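Local coordinates for magnesium transport protein CorA (Methanocaldococcus jannaschii, PDB 4EGW) that mediates the influx of magnesium ions across the cell membrane as a homopentamer that opens when cytoplasmic magnesium is low and closes when it is high, at residues 25-30 with 53-58; 98-103 with 163-168; 112-117 with 129-134; 215-220 with 245-250. One frame throughout, in Å; residues are numbered along the deposited sequence.

Contact 1. Residues 25-30 with 53-58; sequences TVIAIA and IDCYDP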
loop_
_atom_site.group_PDB
_atom_site.type_symbol
_atom_site.label_atom_id
_atom_site.label_comp_id
_atom_site.label_asym_id
_atom_site.label_seq_id
_atom_site.Cartn_x
_atom_site.Cartn_y
_atom_site.Cartn_z
ATOM N N THR A 25 -29.497 6.101 -8.558
ATOM C CA THR A 25 -28.658 4.917 -8.659
ATOM C C THR A 25 -27.553 5.280 -9.651
ATOM O O THR A 25 -27.814 5.476 -10.832
ATOM C CB THR A 25 -29.463 3.685 -9.114
ATOM O OG1 THR A 25 -29.447 2.689 -8.082
ATOM C CG2 THR A 25 -28.885 3.090 -10.374
ATOM N N VAL A 26 -26.324 5.416 -9.164
ATOM C CA VAL A 26 -25.268 6.061 -9.951
ATOM C C VAL A 26 -25.001 5.393 -11.321
ATOM O O VAL A 26 -24.680 6.065 -12.298
ATOM C CB VAL A 26 -23.956 6.260 -9.117
ATOM C CG1 VAL A 26 -23.948 7.615 -8.402
ATOM C CG2 VAL A 26 -23.813 5.159 -8.101
ATOM N N ILE A 27 -25.120 4.073 -11.382
ATOM C CA ILE A 27 -25.069 3.338 -12.652
ATOM C C ILE A 27 -24.013 3.793 -13.661
ATOM O O ILE A 27 -24.341 4.363 -14.701
ATOM C CB ILE A 27 -26.453 3.207 -13.322
ATOM C CG1 ILE A 27 -26.335 2.435 -14.643
ATOM C CG2 ILE A 27 -27.081 4.567 -13.551
ATOM C CD1 ILE A 27 -25.196 1.401 -14.713
ATOM N N ALA A 28 -22.749 3.533 -13.353
ATOM C CA ALA A 28 -21.662 3.914 -14.242
ATOM C C ALA A 28 -21.111 2.689 -14.946
ATOM O O ALA A 28 -20.480 1.846 -14.321
ATOM C CB ALA A 28 -20.556 4.621 -13.456
ATOM N N ILE A 29 -21.330 2.591 -16.251
ATOM C CA ILE A 29 -20.756 1.491 -17.006
ATOM C C ILE A 29 -19.424 1.931 -17.589
ATOM O O ILE A 29 -19.369 2.811 -18.450
ATOM C CB ILE A 29 -21.661 1.044 -18.157
ATOM C CG1 ILE A 29 -23.062 0.714 -17.644
ATOM C CG2 ILE A 29 -21.057 -0.165 -18.856
ATOM C CD1 ILE A 29 -23.130 -0.575 -16.862
ATOM N N ALA A 30 -18.348 1.329 -17.097
ATOM C CA ALA A 30 -17.044 1.521 -17.699
ATOM C C ALA A 30 -16.747 0.298 -18.560
ATOM O O ALA A 30 -16.976 -0.834 -18.144
ATOM C CB ALA A 30 -15.982 1.714 -16.638
ATOM N N ILE A 53 -15.419 -4.903 -18.239
ATOM C CA ILE A 53 -16.607 -4.110 -17.969
ATOM C C ILE A 53 -16.794 -3.986 -16.465
ATOM O O ILE A 53 -16.927 -4.983 -15.755
ATOM C CB ILE A 53 -17.873 -4.730 -18.592
ATOM C CG1 ILE A 53 -17.664 -4.964 -20.083
ATOM C CG2 ILE A 53 -19.091 -3.834 -18.358
ATOM C CD1 ILE A 53 -18.911 -5.420 -20.785
ATOM N N ASP A 54 -16.766 -2.755 -15.974
ATOM C CA ASP A 54 -17.086 -2.506 -14.580
ATOM C C ASP A 54 -18.445 -1.853 -14.521
ATOM O O ASP A 54 -18.683 -0.812 -15.136
ATOM C CB ASP A 54 -16.045 -1.607 -13.923
ATOM C CG ASP A 54 -16.382 -1.297 -12.483
ATOM O OD1 ASP A 54 -16.261 -2.213 -11.648
ATOM O OD2 ASP A 54 -16.761 -0.142 -12.186
ATOM N N CYS A 55 -19.349 -2.483 -13.793
ATOM C CA CYS A 55 -20.688 -1.952 -13.679
ATOM C C CYS A 55 -20.968 -1.515 -12.250
ATOM O O CYS A 55 -21.142 -2.342 -11.347
ATOM C CB CYS A 55 -21.702 -2.999 -14.115
ATOM S SG CYS A 55 -23.375 -2.404 -14.001
ATOM N N TYR A 56 -21.044 -0.204 -12.055
ATOM C CA TYR A 56 -21.239 0.330 -10.723
ATOM C C TYR A 56 -22.690 0.741 -10.509
ATOM O O TYR A 56 -23.150 1.723 -11.088
ATOM C CB TYR A 56 -20.318 1.538 -10.508
ATOM C CG TYR A 56 -20.587 2.285 -9.216
ATOM C CD1 TYR A 56 -21.149 1.636 -8.124
ATOM C CD2 TYR A 56 -20.294 3.640 -9.093
ATOM C CE1 TYR A 56 -21.408 2.304 -6.949
ATOM C CE2 TYR A 56 -20.547 4.318 -7.911
ATOM C CZ TYR A 56 -21.108 3.642 -6.841
ATOM O OH TYR A 56 -21.379 4.294 -5.654
ATOM N N ASP A 57 -23.403 -0.019 -9.678
ATOM C CA ASP A 57 -24.700 0.404 -9.152
ATOM C C ASP A 57 -25.724 0.744 -10.238
ATOM O O ASP A 57 -26.276 1.845 -10.245
ATOM C CB ASP A 57 -24.482 1.619 -8.241
ATOM C CG ASP A 57 -25.681 1.937 -7.372
ATOM O OD1 ASP A 57 -26.333 0.989 -6.871
ATOM O OD2 ASP A 57 -25.959 3.144 -7.183
ATOM N N PRO A 58 -25.983 -0.199 -11.156
ATOM C CA PRO A 58 -26.795 0.026 -12.361
ATOM C C PRO A 58 -28.308 0.151 -12.156
ATOM O O PRO A 58 -28.867 -0.623 -11.387
ATOM C CB PRO A 58 -26.518 -1.231 -13.190
ATOM C CG PRO A 58 -26.271 -2.280 -12.176
ATOM C CD PRO A 58 -25.525 -1.596 -11.060
#
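The amide of Ala28 gives its hydrogen to Tyr56 O (N to O 2.9 Å), and Ala28 O takes the amide of Tyr56 in return. Two residues on, Ala30 and Asp54 form a second hydrogen-bonded antiparallel pair, Ala30 N lying 2.9 Å from Asp54 O. Between them Ile29 and Cys55 make a non-hydrogen-bonded pair on the other face of the sheet, with Ile29 CD1 3.4 Å from Cys55 SG. Ile27 and Ala28 both face Tyr56, a G1 beta bulge. Beyond it Val26 CG2 sits over one face of the Tyr56 ring, 3.7 Å from the centroid, in a CH-pi contact. The carboxylate of Asp57 is swung back to this end by its chi1 of -166°, where OD2 accepts Val26 N at 3.0 Å from above the carboxylate plane. Without the carboxylate, as with an alanine here, the Val26 amide would probably lose this acceptor and the turn before the strand would be less firmly tied. The Asp54 carboxylate is held by Thr125 and His127 of strand 122-127. Regular backbone pairing thus secures strands 28-33 and 51-56, while a side-chain acceptor and a methyl on an aromatic face extend the grip past the bulge.

Contact 2. Residues 98-103 with 163-168; sequences IIYKAP and NEITRS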
loop_
_atom_site.group_PDB
_atom_site.type_symbol
_atom_site.label_atom_id
_atom_site.label_comp_id
_atom_site.label_asym_id
_atom_site.label_seq_id
_atom_site.Cartn_x
_atom_site.Cartn_y
_atom_site.Cartn_z
ATOM N N ILE A 98 -16.559 -14.600 -9.115
ATOM C CA ILE A 98 -15.894 -14.337 -7.850
ATOM C C ILE A 98 -16.611 -13.220 -7.116
ATOM O O ILE A 98 -16.818 -12.128 -7.647
ATOM C CB ILE A 98 -14.406 -13.946 -8.010
ATOM C CG1 ILE A 98 -13.697 -14.848 -9.031
ATOM C CG2 ILE A 98 -13.700 -13.964 -6.637
ATOM C CD1 ILE A 98 -13.893 -14.426 -10.468
ATOM N N ILE A 99 -17.016 -13.528 -5.896
ATOM C CA ILE A 99 -17.500 -12.534 -4.968
ATOM C C ILE A 99 -16.289 -12.157 -4.134
ATOM O O ILE A 99 -15.483 -13.016 -3.767
ATOM C CB ILE A 99 -18.607 -13.119 -4.046
ATOM C CG1 ILE A 99 -19.748 -13.727 -4.882
ATOM C CG2 ILE A 99 -19.114 -12.060 -3.049
ATOM C CD1 ILE A 99 -20.405 -12.754 -5.843
ATOM N N TYR A 100 -16.134 -10.878 -3.841
ATOM C CA TYR A 100 -14.985 -10.474 -3.068
ATOM C C TYR A 100 -15.353 -9.297 -2.195
ATOM O O TYR A 100 -16.194 -8.484 -2.572
ATOM C CB TYR A 100 -13.863 -10.100 -4.013
ATOM C CG TYR A 100 -12.494 -10.423 -3.495
ATOM C CD1 TYR A 100 -12.018 -11.722 -3.508
ATOM C CD2 TYR A 100 -11.669 -9.423 -2.999
ATOM C CE1 TYR A 100 -10.754 -12.020 -3.039
ATOM C CE2 TYR A 100 -10.405 -9.707 -2.531
ATOM C CZ TYR A 100 -9.948 -11.008 -2.552
ATOM O OH TYR A 100 -8.686 -11.287 -2.081
ATOM N N LYS A 101 -14.740 -9.220 -1.017
ATOM C CA LYS A 101 -14.990 -8.113 -0.098
ATOM C C LYS A 101 -13.923 -7.037 -0.217
ATOM O O LYS A 101 -12.738 -7.282 0.013
ATOM C CB LYS A 101 -15.066 -8.596 1.349
ATOM C CG LYS A 101 -16.376 -9.270 1.707
ATOM C CD LYS A 101 -17.442 -8.285 2.152
ATOM C CE LYS A 101 -18.741 -9.006 2.337
ATOM N NZ LYS A 101 -19.774 -8.043 2.771
ATOM N N ALA A 102 -14.366 -5.837 -0.558
ATOM C CA ALA A 102 -13.479 -4.710 -0.687
ATOM C C ALA A 102 -13.862 -3.666 0.354
ATOM O O ALA A 102 -15.032 -3.552 0.727
ATOM C CB ALA A 102 -13.600 -4.139 -2.065
ATOM N N PRO A 103 -12.873 -2.904 0.835
ATOM C CA PRO A 103 -13.143 -1.827 1.791
ATOM C C PRO A 103 -14.204 -0.852 1.258
ATOM O O PRO A 103 -14.277 -0.592 0.062
ATOM C CB PRO A 103 -11.777 -1.131 1.920
ATOM C CG PRO A 103 -10.783 -2.174 1.550
ATOM C CD PRO A 103 -11.451 -2.948 0.445
ATOM N N ASN A 163 -5.694 -7.543 -6.115
ATOM C CA ASN A 163 -4.566 -6.896 -5.493
ATOM C C ASN A 163 -4.908 -5.489 -5.045
ATOM O O ASN A 163 -4.723 -5.144 -3.879
ATOM C CB ASN A 163 -3.383 -6.832 -6.439
ATOM C CG ASN A 163 -2.079 -6.726 -5.702
ATOM O OD1 ASN A 163 -1.919 -7.301 -4.617
ATOM N ND2 ASN A 163 -1.136 -5.993 -6.272
ATOM N N GLU A 164 -5.390 -4.667 -5.971
ATOM C CA GLU A 164 -5.742 -3.304 -5.617
ATOM C C GLU A 164 -6.698 -3.301 -4.455
ATOM O O GLU A 164 -6.573 -2.477 -3.554
ATOM C CB GLU A 164 -6.338 -2.539 -6.791
ATOM C CG GLU A 164 -5.305 -1.801 -7.622
ATOM C CD GLU A 164 -4.317 -1.022 -6.769
ATOM O OE1 GLU A 164 -4.752 -0.372 -5.786
ATOM O OE2 GLU A 164 -3.103 -1.073 -7.081
ATOM N N ILE A 165 -7.647 -4.225 -4.450
ATOM C CA ILE A 165 -8.555 -4.294 -3.322
ATOM C C ILE A 165 -7.704 -4.531 -2.100
ATOM O O ILE A 165 -7.670 -3.708 -1.185
ATOM C CB ILE A 165 -9.541 -5.446 -3.458
ATOM C CG1 ILE A 165 -10.458 -5.218 -4.656
ATOM C CG2 ILE A 165 -10.353 -5.602 -2.186
ATOM C CD1 ILE A 165 -11.477 -6.316 -4.834
ATOM N N THR A 166 -6.959 -5.631 -2.119
ATOM C CA THR A 166 -6.154 -6.008 -0.963
ATOM C C THR A 166 -5.326 -4.822 -0.473
ATOM O O THR A 166 -5.167 -4.609 0.736
ATOM C CB THR A 166 -5.262 -7.216 -1.267
ATOM O OG1 THR A 166 -6.073 -8.300 -1.749
ATOM C CG2 THR A 166 -4.528 -7.661 -0.010
ATOM N N ARG A 167 -4.822 -4.045 -1.424
ATOM C CA ARG A 167 -4.071 -2.833 -1.128
ATOM C C ARG A 167 -4.933 -1.751 -0.492
ATOM O O ARG A 167 -4.437 -0.934 0.291
ATOM C CB ARG A 167 -3.419 -2.307 -2.392
ATOM C CG ARG A 167 -1.963 -2.688 -2.497
ATOM C CD ARG A 167 -1.347 -2.150 -3.785
ATOM N NE ARG A 167 -1.623 -0.731 -3.991
ATOM C CZ ARG A 167 -0.737 0.237 -3.794
ATOM N NH1 ARG A 167 0.491 -0.058 -3.384
ATOM N NH2 ARG A 167 -1.072 1.500 -4.017
ATOM N N SER A 168 -6.221 -1.740 -0.833
ATOM C CA SER A 168 -7.172 -0.872 -0.142
ATOM C C SER A 168 -7.094 -1.213 1.337
ATOM O O SER A 168 -6.853 -0.356 2.176
ATOM C CB SER A 168 -8.610 -1.101 -0.634
ATOM O OG SER A 168 -8.751 -0.894 -2.028
#
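The Tyr100 ring meets Ile165 obliquely, the isoleucine's CD1 coming to 3.6 Å from ring atom CD2 while its CG2 lies 4.1 Å from CE2. Asn216, Val219 and Leu220 of helix 193-225 also pack on this tyrosine, which is therefore shared between two helices. Ile165 divides its branches: with CG1 beside the backbone N (chi1 -65°) and the chain then extended, CD1 reaches the tyrosine, whereas CG2 is turned to the next residues of the strand. There CG2 touches Ala102 CB at 3.6 Å and Pro103 CD at 3.9 Å. A leucine in place of Tyr100 would probably leave Ile165 CD1 without its aromatic neighbour and open a gap between the strand and both helices. The contact lays helix 156-186 across strand 96-104 of the mixed sheet in the cytoplasmic domain; the short segments run at 45° to each other and approach to 7.3 Å between axes. At the C-terminal end of the strand segment, the Pro103 ring packs on Ser168 CB, and the serine hydroxyl is bonded to Arg136. One turn earlier in the helix, Glu164 forms a salt bridge with Arg136 too. On the side of the helix turned from the strand, Arg167 pairs with Glu164 and reaches Ser170 of the second subunit.

Contact 3. Residues 112-117 with 129-134; sequences TSLGIY and DKIKAI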
loop_
_atom_site.group_PDB
_atom_site.type_symbol
_atom_site.label_atom_id
_atom_site.label_comp_id
_atom_site.label_asym_id
_atom_site.label_seq_id
_atom_site.Cartn_x
_atom_site.Cartn_y
_atom_site.Cartn_z
ATOM N N THR A 112 -17.616 -4.241 1.568
ATOM C CA THR A 112 -18.753 -4.372 0.681
ATOM C C THR A 112 -18.385 -5.352 -0.431
ATOM O O THR A 112 -17.246 -5.385 -0.892
ATOM C CB THR A 112 -19.096 -3.004 0.055
ATOM O OG1 THR A 112 -20.402 -3.037 -0.549
ATOM C CG2 THR A 112 -18.054 -2.632 -0.997
ATOM N N SER A 113 -19.350 -6.152 -0.864
ATOM C CA SER A 113 -19.078 -7.187 -1.850
ATOM C C SER A 113 -19.222 -6.726 -3.291
ATOM O O SER A 113 -20.085 -5.907 -3.644
ATOM C CB SER A 113 -19.946 -8.421 -1.601
ATOM O OG SER A 113 -19.499 -9.134 -0.460
ATOM N N LEU A 114 -18.344 -7.253 -4.128
ATOM C CA LEU A 114 -18.500 -7.101 -5.556
ATOM C C LEU A 114 -18.449 -8.465 -6.194
ATOM O O LEU A 114 -17.720 -9.345 -5.737
ATOM C CB LEU A 114 -17.421 -6.194 -6.147
ATOM C CG LEU A 114 -15.939 -6.388 -5.828
ATOM C CD1 LEU A 114 -15.651 -7.726 -5.218
ATOM C CD2 LEU A 114 -15.121 -6.193 -7.094
ATOM N N GLY A 115 -19.293 -8.665 -7.195
ATOM C CA GLY A 115 -19.179 -9.823 -8.047
ATOM C C GLY A 115 -18.201 -9.570 -9.174
ATOM O O GLY A 115 -18.161 -8.481 -9.761
ATOM N N ILE A 116 -17.449 -10.603 -9.515
ATOM C CA ILE A 116 -16.576 -10.545 -10.664
ATOM C C ILE A 116 -16.881 -11.750 -11.529
ATOM O O ILE A 116 -16.597 -12.884 -11.141
ATOM C CB ILE A 116 -15.134 -10.657 -10.204
ATOM C CG1 ILE A 116 -14.767 -9.439 -9.362
ATOM C CG2 ILE A 116 -14.205 -10.844 -11.395
ATOM C CD1 ILE A 116 -13.386 -9.519 -8.762
ATOM N N TYR A 117 -17.434 -11.520 -12.711
ATOM C CA TYR A 117 -17.773 -12.635 -13.582
ATOM C C TYR A 117 -16.739 -12.742 -14.688
ATOM O O TYR A 117 -16.305 -11.734 -15.246
ATOM C CB TYR A 117 -19.163 -12.450 -14.192
ATOM C CG TYR A 117 -20.295 -12.300 -13.198
ATOM C CD1 TYR A 117 -20.307 -11.260 -12.283
ATOM C CD2 TYR A 117 -21.372 -13.176 -13.201
ATOM C CE1 TYR A 117 -21.344 -11.102 -11.386
ATOM C CE2 TYR A 117 -22.420 -13.029 -12.308
ATOM C CZ TYR A 117 -22.401 -11.987 -11.402
ATOM O OH TYR A 117 -23.434 -11.826 -10.496
ATOM N N ASP A 129 -21.745 -0.806 -4.515
ATOM C CA ASP A 129 -21.063 0.276 -3.808
ATOM C C ASP A 129 -19.792 0.636 -4.562
ATOM O O ASP A 129 -19.189 -0.215 -5.213
ATOM C CB ASP A 129 -20.720 -0.122 -2.366
ATOM C CG ASP A 129 -21.754 0.363 -1.354
ATOM O OD1 ASP A 129 -22.399 1.403 -1.593
ATOM O OD2 ASP A 129 -21.914 -0.295 -0.305
ATOM N N LYS A 130 -19.386 1.894 -4.496
ATOM C CA LYS A 130 -18.128 2.255 -5.112
ATOM C C LYS A 130 -17.072 1.349 -4.515
ATOM O O LYS A 130 -17.157 0.951 -3.351
ATOM C CB LYS A 130 -17.775 3.707 -4.823
ATOM C CG LYS A 130 -17.033 4.404 -5.954
ATOM C CD LYS A 130 -15.835 3.604 -6.496
ATOM C CE LYS A 130 -16.124 2.985 -7.872
ATOM N NZ LYS A 130 -14.946 3.017 -8.796
ATOM N N ILE A 131 -16.089 0.995 -5.327
ATOM C CA ILE A 131 -14.954 0.233 -4.849
ATOM C C ILE A 131 -13.669 0.961 -5.226
ATOM O O ILE A 131 -13.333 1.117 -6.401
ATOM C CB ILE A 131 -14.974 -1.193 -5.389
ATOM C CG1 ILE A 131 -16.341 -1.808 -5.104
ATOM C CG2 ILE A 131 -13.852 -2.018 -4.762
ATOM C CD1 ILE A 131 -16.370 -3.292 -5.239
ATOM N N LYS A 132 -12.964 1.413 -4.205
ATOM C CA LYS A 132 -11.858 2.322 -4.394
ATOM C C LYS A 132 -10.887 1.777 -5.423
ATOM O O LYS A 132 -10.279 2.528 -6.180
ATOM C CB LYS A 132 -11.139 2.524 -3.067
ATOM C CG LYS A 132 -10.339 3.795 -2.997
ATOM C CD LYS A 132 -11.245 5.007 -2.906
ATOM C CE LYS A 132 -10.697 6.136 -3.771
ATOM N NZ LYS A 132 -9.203 6.102 -3.859
ATOM N N ALA A 133 -10.748 0.458 -5.448
ATOM C CA ALA A 133 -9.692 -0.163 -6.224
ATOM C C ALA A 133 -9.948 -0.073 -7.715
ATOM O O ALA A 133 -9.009 0.036 -8.502
ATOM C CB ALA A 133 -9.510 -1.607 -5.801
ATOM N N ILE A 134 -11.220 -0.112 -8.100
ATOM C CA ILE A 134 -11.595 -0.201 -9.507
ATOM C C ILE A 134 -11.476 1.148 -10.178
ATOM O O ILE A 134 -11.149 1.246 -11.365
ATOM C CB ILE A 134 -13.011 -0.766 -9.670
ATOM C CG1 ILE A 134 -13.091 -2.116 -8.968
ATOM C CG2 ILE A 134 -13.381 -0.894 -11.136
ATOM C CD1 ILE A 134 -14.277 -2.904 -9.357
HETATM O O HOH W 1 -20.480 -3.124 -3.614
#
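Where strand 122-127 gives way to helix 132-143, the connecting turn folds back over strand 110-119 of the mixed sheet, and Ile131 occupies the N-cap position of the helix. One ordered water joins the two segments at the polar end: it donates to Ser113 O at 2.8 Å, accepts from Asp129 N at 2.8 Å, and lies 3.1 Å from Thr112 OG1. The threonine hydroxyl also stands 3.1 Å from Asp129 OD2, brought there by a chi1 of -165° that sets OG1 opposite the backbone N and directs it to Asp129. The threonine CG2 packs along Asp129 CB at 3.9 Å. The other end is apolar. Ile131 CD1 packs across Leu114 roughly at a right angle, and Leu114 CD2 and Ile134 CD1 face each other tip to tip at 4.1 Å. Polar and apolar halves thus follow one another along the strand, the water satisfying a backbone amide and a carbonyl that have no direct bond to each other. Strand 96-104 flanks this region, Tyr100 packing on Leu114 and Leu104 on Asp129, while helix 156-186 covers the start of helix 132-143 through Ile165 and Ser168 against Ala133.

Contact 4. Residues 215-220 with 245-250; sequences ANRDVL and DTLQLI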
loop_
_atom_site.group_PDB
_atom_site.type_symbol
_atom_site.label_atom_id
_atom_site.label_comp_id
_atom_site.label_asym_id
_atom_site.label_seq_id
_atom_site.Cartn_x
_atom_site.Cartn_y
_atom_site.Cartn_z
ATOM N N ALA A 215 -12.803 -14.132 4.440
ATOM C CA ALA A 215 -13.577 -14.606 3.296
ATOM C C ALA A 215 -12.855 -14.403 1.956
ATOM O O ALA A 215 -12.958 -15.241 1.052
ATOM C CB ALA A 215 -14.936 -13.935 3.279
ATOM N N ASN A 216 -12.143 -13.284 1.829
ATOM C CA ASN A 216 -11.273 -13.049 0.686
ATOM C C ASN A 216 -10.195 -14.109 0.648
ATOM O O ASN A 216 -9.918 -14.698 -0.396
ATOM C CB ASN A 216 -10.583 -11.697 0.816
ATOM C CG ASN A 216 -11.450 -10.548 0.372
ATOM O OD1 ASN A 216 -12.617 -10.731 0.029
ATOM N ND2 ASN A 216 -10.879 -9.340 0.379
ATOM N N ARG A 217 -9.592 -14.337 1.813
ATOM C CA ARG A 217 -8.449 -15.225 1.961
ATOM C C ARG A 217 -8.698 -16.561 1.306
ATOM O O ARG A 217 -7.885 -17.052 0.524
ATOM C CB ARG A 217 -8.169 -15.461 3.438
ATOM C CG ARG A 217 -7.055 -16.465 3.693
ATOM C CD ARG A 217 -7.050 -16.891 5.148
ATOM N NE ARG A 217 -8.265 -17.630 5.470
ATOM C CZ ARG A 217 -8.707 -17.847 6.703
ATOM N NH1 ARG A 217 -8.034 -17.372 7.744
ATOM N NH2 ARG A 217 -9.823 -18.539 6.895
ATOM N N ASP A 218 -9.836 -17.151 1.641
ATOM C CA ASP A 218 -10.202 -18.451 1.112
ATOM C C ASP A 218 -10.384 -18.377 -0.399
ATOM O O ASP A 218 -9.857 -19.210 -1.125
ATOM C CB ASP A 218 -11.454 -18.980 1.813
ATOM C CG ASP A 218 -11.187 -19.355 3.269
ATOM O OD1 ASP A 218 -10.077 -19.860 3.563
ATOM O OD2 ASP A 218 -12.081 -19.144 4.122
ATOM N N VAL A 219 -11.092 -17.355 -0.873
ATOM C CA VAL A 219 -11.226 -17.142 -2.304
ATOM C C VAL A 219 -9.848 -17.250 -2.950
ATOM O O VAL A 219 -9.661 -17.993 -3.912
ATOM C CB VAL A 219 -11.813 -15.752 -2.606
ATOM C CG1 VAL A 219 -11.524 -15.348 -4.040
ATOM C CG2 VAL A 219 -13.315 -15.721 -2.303
ATOM N N LEU A 220 -8.876 -16.541 -2.383
ATOM C CA LEU A 220 -7.507 -16.557 -2.889
ATOM C C LEU A 220 -6.825 -17.914 -2.712
ATOM O O LEU A 220 -6.016 -18.320 -3.549
ATOM C CB LEU A 220 -6.676 -15.459 -2.232
ATOM C CG LEU A 220 -7.094 -14.040 -2.599
ATOM C CD1 LEU A 220 -6.396 -13.017 -1.721
ATOM C CD2 LEU A 220 -6.805 -13.789 -4.067
ATOM N N ASP A 245 -0.254 -11.607 1.867
ATOM C CA ASP A 245 -0.492 -10.294 2.433
ATOM C C ASP A 245 -1.854 -10.245 3.091
ATOM O O ASP A 245 -2.024 -9.605 4.132
ATOM C CB ASP A 245 -0.366 -9.254 1.343
ATOM C CG ASP A 245 0.869 -9.472 0.509
ATOM O OD1 ASP A 245 1.855 -10.015 1.059
ATOM O OD2 ASP A 245 0.855 -9.125 -0.689
ATOM N N THR A 246 -2.812 -10.939 2.480
ATOM C CA THR A 246 -4.138 -11.105 3.062
ATOM C C THR A 246 -4.013 -11.649 4.478
ATOM O O THR A 246 -4.636 -11.138 5.411
ATOM C CB THR A 246 -4.983 -12.090 2.250
ATOM O OG1 THR A 246 -5.006 -11.683 0.879
ATOM C CG2 THR A 246 -6.412 -12.151 2.795
ATOM N N LEU A 247 -3.203 -12.693 4.622
ATOM C CA LEU A 247 -2.893 -13.247 5.930
ATOM C C LEU A 247 -2.194 -12.226 6.833
ATOM O O LEU A 247 -2.514 -12.139 8.029
ATOM C CB LEU A 247 -2.074 -14.532 5.799
ATOM C CG LEU A 247 -2.898 -15.798 5.533
ATOM C CD1 LEU A 247 -2.010 -16.902 5.016
ATOM C CD2 LEU A 247 -3.653 -16.256 6.772
ATOM N N GLN A 248 -1.258 -11.452 6.278
ATOM C CA GLN A 248 -0.680 -10.353 7.051
ATOM C C GLN A 248 -1.806 -9.470 7.586
ATOM O O GLN A 248 -1.876 -9.190 8.789
ATOM C CB GLN A 248 0.248 -9.493 6.195
ATOM C CG GLN A 248 1.693 -9.915 6.168
ATOM C CD GLN A 248 2.491 -9.123 5.144
ATOM O OE1 GLN A 248 2.365 -7.899 5.047
ATOM N NE2 GLN A 248 3.301 -9.822 4.357
ATOM N N LEU A 249 -2.679 -9.034 6.675
ATOM C CA LEU A 249 -3.715 -8.060 6.998
ATOM C C LEU A 249 -4.616 -8.609 8.074
ATOM O O LEU A 249 -4.965 -7.926 9.037
ATOM C CB LEU A 249 -4.548 -7.744 5.762
ATOM C CG LEU A 249 -3.731 -7.202 4.604
ATOM C CD1 LEU A 249 -4.637 -6.890 3.454
ATOM C CD2 LEU A 249 -3.033 -5.981 5.068
ATOM N N ILE A 250 -5.001 -9.859 7.904
ATOM C CA ILE A 250 -5.749 -10.523 8.944
ATOM C C ILE A 250 -4.970 -10.457 10.261
ATOM O O ILE A 250 -5.543 -10.141 11.310
ATOM C CB ILE A 250 -6.037 -11.958 8.565
ATOM C CG1 ILE A 250 -6.917 -11.984 7.325
ATOM C CG2 ILE A 250 -6.748 -12.650 9.696
ATOM C CD1 ILE A 250 -7.193 -13.375 6.830
#
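Segments 215-220 and 245-250, of helices 193-225 and 233-270, run antiparallel, their axes inclined at 163° and 9.7 Å apart at closest approach, with the CA atoms of Arg217 and Thr246 nearest each other at 6.1 Å. That spacing is bridged by the threonine methyl: with CG2 opposite its backbone N, Thr246 sets this methyl 3.8 Å from Arg217 CB and equally near the arginine CA. Its hydroxyl, on the other branch, is bonded within its own helix to Leu242 O, and Leu220 CD1 lies 3.2 Å from Thr246 OG1. The aliphatic stem of Arg217 does the remaining work. Extended through chi1 and chi2, it carries CD against both Leu247 CD2 at 3.8 Å and Ile250 CD1 at 3.9 Å. The stem meets Ile250 at about a right angle and Leu247 obliquely. The bend at chi3 (66°) then turns NE back to its own helix, where it makes a weak salt bridge with Asp218 OD1 at 3.4 Å, which probably helps keep the charge at the margin of the apolar patch. Ile250 also packs on His210, Leu213 and Ile214, one to two turns earlier in helix 193-225. Val219 lies against Pro87. The arrangement is that of an antiparallel helix pair, here joining helix 193-225 to the long helix 233-270 that in CorA proteins leads towards the membrane pore.

Overall arrangement
From the N terminus, contact 1 first closes a loop by pairing strands 28-33 and 51-56 at one edge of the sheet. Contact 2 opens next, on strand 96-104, and closes only at helix 156-186; contact 3, from strand 110-119 to the start of helix 132-143, lies wholly within that span. Contact 4 follows in series and joins helices 193-225 and 233-270. Contacts 2 and 3 lie on neighbouring strands, and Tyr56 and Asp54 of contact 1 touch the turn and helix of contact 3. Tyr100 and Lys101 of contact 2 meet Leu220 and Asn216 of contact 4, so contact 2 joins the sheet to the helices that contact 4 pairs.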